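Hydroxyethylthiazole kinase (PDB 3HPD) probably phosphorylates the hydroxyl group of 4-methyl-5-beta-hydroxyethylthiazole with ATP, a magnesium-dependent step in thiamine diphosphate biosynthesis. Local coordinates at residues F3-P16 with A203-S216. Numbering follows the deposited sequence.
Sequences FIIEALKRVRERRP and AFVAVTEPLKATTS
Arg10 sends CG off beside its backbone N (chi1 -73°) and then bends at chi3, which turns NE onto Val207. Phe3 holds CG between its backbone N and carbonyl carbon (chi1 69°), and its ring lies against Lys212. In this ribokinase-like alpha/beta fold the contact joins the N-terminal helix 2-14, with Pro16 just beyond it, to the end of helix 193-205, the connecting turn and the first turns of helix 210-231. The axes of the helical pieces 3-14 and 210-216 are nearly perpendicular, at 87°. Arg10 NE donates to Val207 O at 2.9 Å, lying above the carbonyl plane. Val207 O itself sits close to the guanidinium plane. A leucine in place of Arg10 would probably leave Val207 O without this donor and the turn less firmly tied to the helix. Beside this bond, Val207 CG2 meets Val11 CG2 at 3.7 Å. The same Val11 methyl rests over one face of the Phe204 ring, 4.2 Å from its centroid, in a CH-pi contact. Ala7 CB reaches the ring edge at Phe204 CD1, 3.8 Å away. Leu37 of helix 27-37 also packs on Val11 and Phe204. Further on, Pro16 CB touches Ala206 CB at 3.7 Å. At the other end, Lys212 CG sits over the Phe3 ring centre, 3.9 Å from the centroid. Ser216 OG lies at that ring's edge and donates to Lys212 O at 2.6 Å, from the opposite face of the carbonyl to Ser216 N.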
loop_
_atom_site.group_PDB
_atom_site.type_symbol
_atom_site.label_atom_id
_atom_site.label_comp_id
_atom_site.label_asym_id
_atom_site.label_seq_id
_atom_site.Cartn_x
_atom_site.Cartn_y
_atom_site.Cartn_z
ATOM N N PHE A 3 -26.830 -21.125 1.608
ATOM C CA PHE A 3 -26.539 -20.072 2.579
ATOM C C PHE A 3 -25.429 -19.133 2.120
ATOM O O PHE A 3 -25.295 -18.024 2.641
ATOM C CB PHE A 3 -26.200 -20.668 3.957
ATOM C CG PHE A 3 -24.887 -21.407 4.016
ATOM C CD1 PHE A 3 -23.675 -20.719 3.979
ATOM C CD2 PHE A 3 -24.862 -22.791 4.156
ATOM C CE1 PHE A 3 -22.462 -21.399 4.072
ATOM C CE2 PHE A 3 -23.654 -23.482 4.250
ATOM C CZ PHE A 3 -22.451 -22.781 4.212
ATOM N N ILE A 4 -24.643 -19.576 1.143
ATOM C CA ILE A 4 -23.549 -18.762 0.614
ATOM C C ILE A 4 -24.117 -17.677 -0.293
ATOM O O ILE A 4 -23.730 -16.511 -0.203
ATOM C CB ILE A 4 -22.552 -19.614 -0.203
ATOM C CG1 ILE A 4 -21.944 -20.699 0.689
ATOM C CG2 ILE A 4 -21.454 -18.724 -0.778
ATOM C CD1 ILE A 4 -21.004 -21.638 -0.037
ATOM N N ILE A 5 -25.033 -18.071 -1.170
ATOM C CA ILE A 5 -25.672 -17.135 -2.087
ATOM C C ILE A 5 -26.442 -16.096 -1.280
ATOM O O ILE A 5 -26.398 -14.902 -1.573
ATOM C CB ILE A 5 -26.644 -17.871 -3.043
ATOM C CG1 ILE A 5 -25.841 -18.691 -4.058
ATOM C CG2 ILE A 5 -27.557 -16.872 -3.743
ATOM C CD1 ILE A 5 -26.690 -19.574 -4.961
ATOM N N GLU A 6 -27.136 -16.554 -0.246
ATOM C CA GLU A 6 -27.907 -15.650 0.592
ATOM C C GLU A 6 -27.023 -14.719 1.417
ATOM O O GLU A 6 -27.368 -13.556 1.626
ATOM C CB GLU A 6 -28.842 -16.447 1.500
ATOM C CG GLU A 6 -29.971 -17.135 0.736
ATOM C CD GLU A 6 -30.737 -16.169 -0.157
ATOM O OE1 GLU A 6 -31.241 -15.149 0.361
ATOM O OE2 GLU A 6 -30.836 -16.425 -1.377
ATOM N N ALA A 7 -25.884 -15.222 1.883
ATOM C CA ALA A 7 -24.969 -14.397 2.670
ATOM C C ALA A 7 -24.406 -13.265 1.805
ATOM O O ALA A 7 -24.323 -12.111 2.243
ATOM C CB ALA A 7 -23.830 -15.250 3.224
ATOM N N LEU A 8 -24.018 -13.602 0.578
ATOM C CA LEU A 8 -23.467 -12.614 -0.342
ATOM C C LEU A 8 -24.496 -11.524 -0.594
ATOM O O LEU A 8 -24.173 -10.338 -0.585
ATOM C CB LEU A 8 -23.085 -13.269 -1.671
ATOM C CG LEU A 8 -22.479 -12.334 -2.725
ATOM C CD1 LEU A 8 -21.196 -11.720 -2.187
ATOM C CD2 LEU A 8 -22.200 -13.108 -4.003
ATOM N N LYS A 9 -25.739 -11.937 -0.820
ATOM C CA LYS A 9 -26.813 -10.988 -1.063
ATOM C C LYS A 9 -26.983 -10.069 0.141
ATOM O O LYS A 9 -27.167 -8.860 -0.020
ATOM C CB LYS A 9 -28.119 -11.732 -1.359
ATOM C CG LYS A 9 -28.117 -12.446 -2.703
ATOM C CD LYS A 9 -29.421 -13.194 -2.947
ATOM C CE LYS A 9 -29.416 -13.878 -4.308
ATOM N NZ LYS A 9 -30.668 -14.656 -4.536
ATOM N N ARG A 10 -26.909 -10.637 1.344
ATOM C CA ARG A 10 -27.049 -9.846 2.566
ATOM C C ARG A 10 -25.923 -8.827 2.720
ATOM O O ARG A 10 -26.155 -7.695 3.149
ATOM C CB ARG A 10 -27.087 -10.751 3.801
ATOM C CG ARG A 10 -28.389 -11.515 3.965
ATOM C CD ARG A 10 -28.596 -11.961 5.409
ATOM N NE ARG A 10 -27.569 -12.896 5.854
ATOM C CZ ARG A 10 -27.385 -14.104 5.330
ATOM N NH1 ARG A 10 -28.161 -14.527 4.340
ATOM N NH2 ARG A 10 -26.424 -14.892 5.795
ATOM N N VAL A 11 -24.704 -9.231 2.379
ATOM C CA VAL A 11 -23.567 -8.322 2.476
ATOM C C VAL A 11 -23.791 -7.126 1.560
ATOM O O VAL A 11 -23.598 -5.980 1.956
ATOM C CB VAL A 11 -22.246 -9.016 2.064
ATOM C CG1 VAL A 11 -21.142 -7.975 1.872
ATOM C CG2 VAL A 11 -21.835 -10.016 3.124
ATOM N N ARG A 12 -24.216 -7.400 0.334
ATOM C CA ARG A 12 -24.436 -6.339 -0.632
ATOM C C ARG A 12 -25.643 -5.455 -0.339
ATOM O O ARG A 12 -25.643 -4.269 -0.675
ATOM C CB ARG A 12 -24.519 -6.946 -2.029
ATOM C CG ARG A 12 -23.187 -7.548 -2.435
ATOM C CD ARG A 12 -23.240 -8.265 -3.754
ATOM N NE ARG A 12 -21.898 -8.635 -4.196
ATOM C CZ ARG A 12 -21.653 -9.422 -5.236
ATOM N NH1 ARG A 12 -22.663 -9.925 -5.935
ATOM N NH2 ARG A 12 -20.403 -9.699 -5.583
ATOM N N GLU A 13 -26.663 -6.021 0.295
ATOM C CA GLU A 13 -27.853 -5.245 0.633
ATOM C C GLU A 13 -27.589 -4.366 1.852
ATOM O O GLU A 13 -27.981 -3.201 1.883
ATOM C CB GLU A 13 -29.035 -6.171 0.939
ATOM C CG GLU A 13 -29.413 -7.107 -0.190
ATOM C CD GLU A 13 -30.582 -8.004 0.169
ATOM O OE1 GLU A 13 -30.601 -8.534 1.300
ATOM O OE2 GLU A 13 -31.477 -8.190 -0.683
ATOM N N ARG A 14 -26.910 -4.927 2.849
ATOM C CA ARG A 14 -26.618 -4.206 4.083
ATOM C C ARG A 14 -25.367 -3.328 4.065
ATOM O O ARG A 14 -25.257 -2.399 4.868
ATOM C CB ARG A 14 -26.521 -5.190 5.251
ATOM C CG ARG A 14 -27.808 -5.954 5.546
ATOM C CD ARG A 14 -27.693 -6.704 6.868
ATOM N NE ARG A 14 -28.892 -7.473 7.194
ATOM C CZ ARG A 14 -29.326 -8.511 6.489
ATOM N NH1 ARG A 14 -28.657 -8.902 5.414
ATOM N NH2 ARG A 14 -30.421 -9.163 6.861
ATOM N N ARG A 15 -24.431 -3.619 3.164
ATOM C CA ARG A 15 -23.193 -2.841 3.058
ATOM C C ARG A 15 -22.580 -2.601 4.445
ATOM O O ARG A 15 -22.434 -1.460 4.879
ATOM C CB ARG A 15 -23.478 -1.492 2.388
ATOM C CG ARG A 15 -24.146 -1.568 1.010
ATOM C CD ARG A 15 -23.137 -1.463 -0.127
ATOM N NE ARG A 15 -22.846 -2.748 -0.756
ATOM C CZ ARG A 15 -23.408 -3.180 -1.877
ATOM N NH1 ARG A 15 -24.301 -2.429 -2.511
ATOM N NH2 ARG A 15 -23.074 -4.363 -2.366
ATOM N N PRO A 16 -22.198 -3.674 5.152
ATOM C CA PRO A 16 -21.611 -3.525 6.487
ATOM C C PRO A 16 -20.284 -2.759 6.519
ATOM O O PRO A 16 -19.509 -2.795 5.562
ATOM C CB PRO A 16 -21.449 -4.971 6.949
ATOM C CG PRO A 16 -21.139 -5.683 5.664
ATOM C CD PRO A 16 -22.140 -5.078 4.704
ATOM N N ALA A 203 -16.880 -8.939 6.652
ATOM C CA ALA A 203 -18.125 -8.475 6.050
ATOM C C ALA A 203 -19.220 -9.533 6.198
ATOM O O ALA A 203 -20.355 -9.217 6.551
ATOM C CB ALA A 203 -17.909 -8.146 4.573
ATOM N N PHE A 204 -18.878 -10.790 5.934
ATOM C CA PHE A 204 -19.850 -11.870 6.041
ATOM C C PHE A 204 -20.317 -12.116 7.471
ATOM O O PHE A 204 -21.496 -12.370 7.704
ATOM C CB PHE A 204 -19.268 -13.166 5.469
ATOM C CG PHE A 204 -19.294 -13.231 3.969
ATOM C CD1 PHE A 204 -20.476 -13.525 3.295
ATOM C CD2 PHE A 204 -18.140 -12.991 3.229
ATOM C CE1 PHE A 204 -20.511 -13.576 1.900
ATOM C CE2 PHE A 204 -18.160 -13.038 1.834
ATOM C CZ PHE A 204 -19.349 -13.334 1.168
ATOM N N VAL A 205 -19.401 -12.033 8.429
ATOM C CA VAL A 205 -19.766 -12.289 9.818
ATOM C C VAL A 205 -20.669 -11.192 10.387
ATOM O O VAL A 205 -21.319 -11.378 11.416
ATOM C CB VAL A 205 -18.501 -12.480 10.706
ATOM C CG1 VAL A 205 -17.911 -11.140 11.108
ATOM C CG2 VAL A 205 -18.852 -13.322 11.918
ATOM N N ALA A 206 -20.724 -10.054 9.703
ATOM C CA ALA A 206 -21.577 -8.959 10.142
ATOM C C ALA A 206 -23.037 -9.266 9.795
ATOM O O ALA A 206 -23.954 -8.697 10.389
ATOM C CB ALA A 206 -21.146 -7.655 9.471
ATOM N N VAL A 207 -23.254 -10.174 8.846
ATOM C CA VAL A 207 -24.612 -10.509 8.425
ATOM C C VAL A 207 -25.049 -11.968 8.594
ATOM O O VAL A 207 -26.198 -12.305 8.312
ATOM C CB VAL A 207 -24.844 -10.104 6.947
ATOM C CG1 VAL A 207 -24.637 -8.604 6.780
ATOM C CG2 VAL A 207 -23.903 -10.878 6.035
ATOM N N THR A 208 -24.146 -12.833 9.045
ATOM C CA THR A 208 -24.484 -14.240 9.245
ATOM C C THR A 208 -23.558 -14.878 10.277
ATOM O O THR A 208 -22.475 -14.361 10.548
ATOM C CB THR A 208 -24.423 -15.026 7.908
ATOM O OG1 THR A 208 -24.627 -16.421 8.156
ATOM C CG2 THR A 208 -23.093 -14.818 7.220
ATOM N N GLU A 209 -23.984 -15.992 10.864
ATOM C CA GLU A 209 -23.173 -16.654 11.882
ATOM C C GLU A 209 -21.793 -17.064 11.366
ATOM O O GLU A 209 -21.628 -17.371 10.188
ATOM C CB GLU A 209 -23.927 -17.853 12.460
ATOM C CG GLU A 209 -25.083 -17.433 13.368
ATOM C CD GLU A 209 -24.622 -16.567 14.535
ATOM O OE1 GLU A 209 -23.944 -17.095 15.445
ATOM O OE2 GLU A 209 -24.930 -15.355 14.540
ATOM N N PRO A 210 -20.783 -17.060 12.255
ATOM C CA PRO A 210 -19.376 -17.398 12.008
ATOM C C PRO A 210 -19.033 -18.570 11.087
ATOM O O PRO A 210 -18.218 -18.418 10.177
ATOM C CB PRO A 210 -18.820 -17.592 13.414
ATOM C CG PRO A 210 -19.574 -16.577 14.192
ATOM C CD PRO A 210 -20.992 -16.771 13.688
ATOM N N LEU A 211 -19.624 -19.738 11.319
ATOM C CA LEU A 211 -19.310 -20.886 10.473
ATOM C C LEU A 211 -19.714 -20.651 9.022
ATOM O O LEU A 211 -18.925 -20.877 8.107
ATOM C CB LEU A 211 -19.989 -22.154 11.000
ATOM C CG LEU A 211 -19.701 -23.414 10.177
ATOM C CD1 LEU A 211 -18.195 -23.637 10.082
ATOM C CD2 LEU A 211 -20.386 -24.615 10.818
ATOM N N LYS A 212 -20.945 -20.197 8.814
ATOM C CA LYS A 212 -21.437 -19.934 7.464
ATOM C C LYS A 212 -20.762 -18.714 6.845
ATOM O O LYS A 212 -20.533 -18.671 5.640
ATOM C CB LYS A 212 -22.954 -19.724 7.485
ATOM C CG LYS A 212 -23.748 -20.980 7.802
ATOM C CD LYS A 212 -25.230 -20.667 7.925
ATOM C CE LYS A 212 -26.050 -21.929 8.140
ATOM N NZ LYS A 212 -27.502 -21.616 8.262
ATOM N N ALA A 213 -20.442 -17.726 7.674
ATOM C CA ALA A 213 -19.795 -16.508 7.192
ATOM C C ALA A 213 -18.402 -16.804 6.640
ATOM O O ALA A 213 -18.055 -16.383 5.534
ATOM C CB ALA A 213 -19.702 -15.485 8.321
ATOM N N THR A 214 -17.608 -17.531 7.418
ATOM C CA THR A 214 -16.252 -17.871 7.012
ATOM C C THR A 214 -16.257 -18.792 5.793
ATOM O O THR A 214 -15.466 -18.609 4.865
ATOM C CB THR A 214 -15.484 -18.541 8.170
ATOM O OG1 THR A 214 -15.600 -17.730 9.347
ATOM C CG2 THR A 214 -14.007 -18.686 7.819
ATOM N N THR A 215 -17.150 -19.780 5.792
ATOM C CA THR A 215 -17.248 -20.702 4.664
ATOM C C THR A 215 -17.622 -19.912 3.413
ATOM O O THR A 215 -17.074 -20.142 2.337
ATOM C CB THR A 215 -18.325 -21.797 4.902
ATOM O OG1 THR A 215 -17.986 -22.566 6.063
ATOM C CG2 THR A 215 -18.417 -22.724 3.700
ATOM N N SER A 216 -18.557 -18.975 3.560
ATOM C CA SER A 216 -18.988 -18.159 2.427
ATOM C C SER A 216 -17.841 -17.308 1.887
ATOM O O SER A 216 -17.703 -17.132 0.677
ATOM C CB SER A 216 -20.147 -17.244 2.832
ATOM O OG SER A 216 -21.285 -18.000 3.204
#